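C24 protein (Bizionia argentinensis JUB59, PDB 6OV6) probably forms the trimeric, manganese-binding receptor-recognition tip of a long tail fiber from a temperate bacteriophage. Local coordinates at residues G107-S110 with W111-A115. Sequence-based numbering, arbitrary orientation.
Sequences GSIS and WAEFA
Ser-110 and Glu-113 meet in a short 3-10 segment, 111-113, of two overlapping turns after strand 109-110, a tight corner that leads the chain into strand 115-116 of the same mixed beta sheet. The first turn is held by Glu-113 N donating to Ser-110 O at 3.2 Å, with an N-H...O angle of 154°; the donor stands above the carbonyl plane. The next amide repeats the pattern, Phe-114 N to Trp-111 O at 3.0 Å. The extended side chain of Glu-113 reaches back alongside Ser-110: CG lies beside its own backbone N (chi1 -72°), which puts OE2 3.9 Å from Ser-110 CB, and Ile-109 CG2 is 3.7 Å from OE1 of Glu-113. One water joins Ser-110 and Glu-113, accepting from Ser-110 N at 3.0 Å and making a weak bond to Glu-113 OE2. Ile-109 crosses the buried Phe-114 side chain at about a right angle, its CG2 3.8 Å from CE2, and Ser-110 O sits at the ring edge, 3.8 Å from Phe-114 CD2. Trp-111 CZ3 lies above one face of that ring, offset toward the rim. Val-57, Ile-59 and Val-75 also touch Phe-114, while Trp-111 stacks on Phe-66 and meets Phe-102 edge-to-face. Glu-113 OE1 forms a salt bridge with Lys-39 NZ, and Glu-113 O accepts from Arg-121 NH2 of a neighbouring subunit, joining this corner to it.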
loop_
_atom_site.group_PDB
_atom_site.type_symbol
_atom_site.label_atom_id
_atom_site.label_comp_id
_atom_site.label_asym_id
_atom_site.label_seq_id
_atom_site.Cartn_x
_atom_site.Cartn_y
_atom_site.Cartn_z
ATOM N N GLY A 107 38.755 -27.964 -25.841
ATOM C CA GLY A 107 37.370 -28.298 -26.135
ATOM C C GLY A 107 36.483 -28.449 -24.920
ATOM O O GLY A 107 35.258 -28.439 -25.067
ATOM N N SER A 108 37.085 -28.559 -23.700
ATOM C CA SER A 108 36.288 -28.662 -22.481
ATOM C C SER A 108 35.592 -27.333 -22.144
ATOM O O SER A 108 36.063 -26.260 -22.524
ATOM C CB SER A 108 37.107 -29.191 -21.296
ATOM O OG SER A 108 38.061 -28.233 -20.861
ATOM N N ILE A 109 34.451 -27.430 -21.474
ATOM C CA ILE A 109 33.580 -26.317 -21.107
ATOM C C ILE A 109 33.404 -26.370 -19.611
ATOM O O ILE A 109 33.207 -27.461 -19.056
ATOM C CB ILE A 109 32.170 -26.487 -21.806
ATOM C CG1 ILE A 109 32.239 -26.830 -23.316
ATOM C CG2 ILE A 109 31.194 -25.351 -21.497
ATOM C CD1 ILE A 109 32.969 -25.862 -24.241
ATOM N N SER A 110 33.385 -25.194 -18.960
ATOM C CA SER A 110 33.119 -25.099 -17.527
ATOM C C SER A 110 31.723 -25.684 -17.255
ATOM O O SER A 110 30.749 -25.249 -17.875
ATOM C CB SER A 110 33.155 -23.641 -17.078
ATOM O OG SER A 110 32.747 -23.522 -15.728
ATOM N N TRP A 111 31.642 -26.687 -16.377
ATOM C CA TRP A 111 30.384 -27.333 -15.991
ATOM C C TRP A 111 29.410 -26.363 -15.309
ATOM O O TRP A 111 28.209 -26.533 -15.454
ATOM C CB TRP A 111 30.651 -28.563 -15.116
ATOM C CG TRP A 111 29.447 -29.348 -14.659
ATOM C CD1 TRP A 111 29.142 -29.689 -13.371
ATOM C CD2 TRP A 111 28.435 -29.958 -15.485
ATOM N NE1 TRP A 111 28.011 -30.469 -13.342
ATOM C CE2 TRP A 111 27.548 -30.641 -14.621
ATOM C CE3 TRP A 111 28.176 -29.969 -16.869
ATOM C CZ2 TRP A 111 26.421 -31.330 -15.093
ATOM C CZ3 TRP A 111 27.098 -30.703 -17.339
ATOM C CH2 TRP A 111 26.233 -31.375 -16.459
ATOM N N ALA A 112 29.925 -25.330 -14.615
ATOM C CA ALA A 112 29.110 -24.310 -13.929
ATOM C C ALA A 112 28.245 -23.493 -14.918
ATOM O O ALA A 112 27.253 -22.884 -14.513
ATOM C CB ALA A 112 30.005 -23.382 -13.127
ATOM N N GLU A 113 28.602 -23.517 -16.212
ATOM C CA GLU A 113 27.844 -22.844 -17.279
ATOM C C GLU A 113 26.568 -23.630 -17.665
ATOM O O GLU A 113 25.707 -23.095 -18.370
ATOM C CB GLU A 113 28.726 -22.617 -18.500
ATOM C CG GLU A 113 29.762 -21.522 -18.289
ATOM C CD GLU A 113 30.745 -21.327 -19.427
ATOM O OE1 GLU A 113 30.480 -21.816 -20.552
ATOM O OE2 GLU A 113 31.770 -20.644 -19.198
ATOM N N PHE A 114 26.458 -24.895 -17.212
ATOM C CA PHE A 114 25.301 -25.742 -17.457
ATOM C C PHE A 114 24.259 -25.495 -16.391
ATOM O O PHE A 114 24.581 -25.455 -15.196
ATOM C CB PHE A 114 25.674 -27.226 -17.562
ATOM C CG PHE A 114 26.358 -27.566 -18.863
ATOM C CD1 PHE A 114 25.692 -28.281 -19.849
ATOM C CD2 PHE A 114 27.682 -27.195 -19.091
ATOM C CE1 PHE A 114 26.326 -28.596 -21.047
ATOM C CE2 PHE A 114 28.321 -27.523 -20.282
ATOM C CZ PHE A 114 27.642 -28.235 -21.248
ATOM N N ALA A 115 23.026 -25.263 -16.826
ATOM C CA ALA A 115 21.935 -24.948 -15.905
ATOM C C ALA A 115 20.850 -26.009 -15.864
ATOM O O ALA A 115 20.464 -26.557 -16.889
ATOM C CB ALA A 115 21.335 -23.593 -16.246
HETATM O O HOH W 1 33.553 -22.640 -20.510
#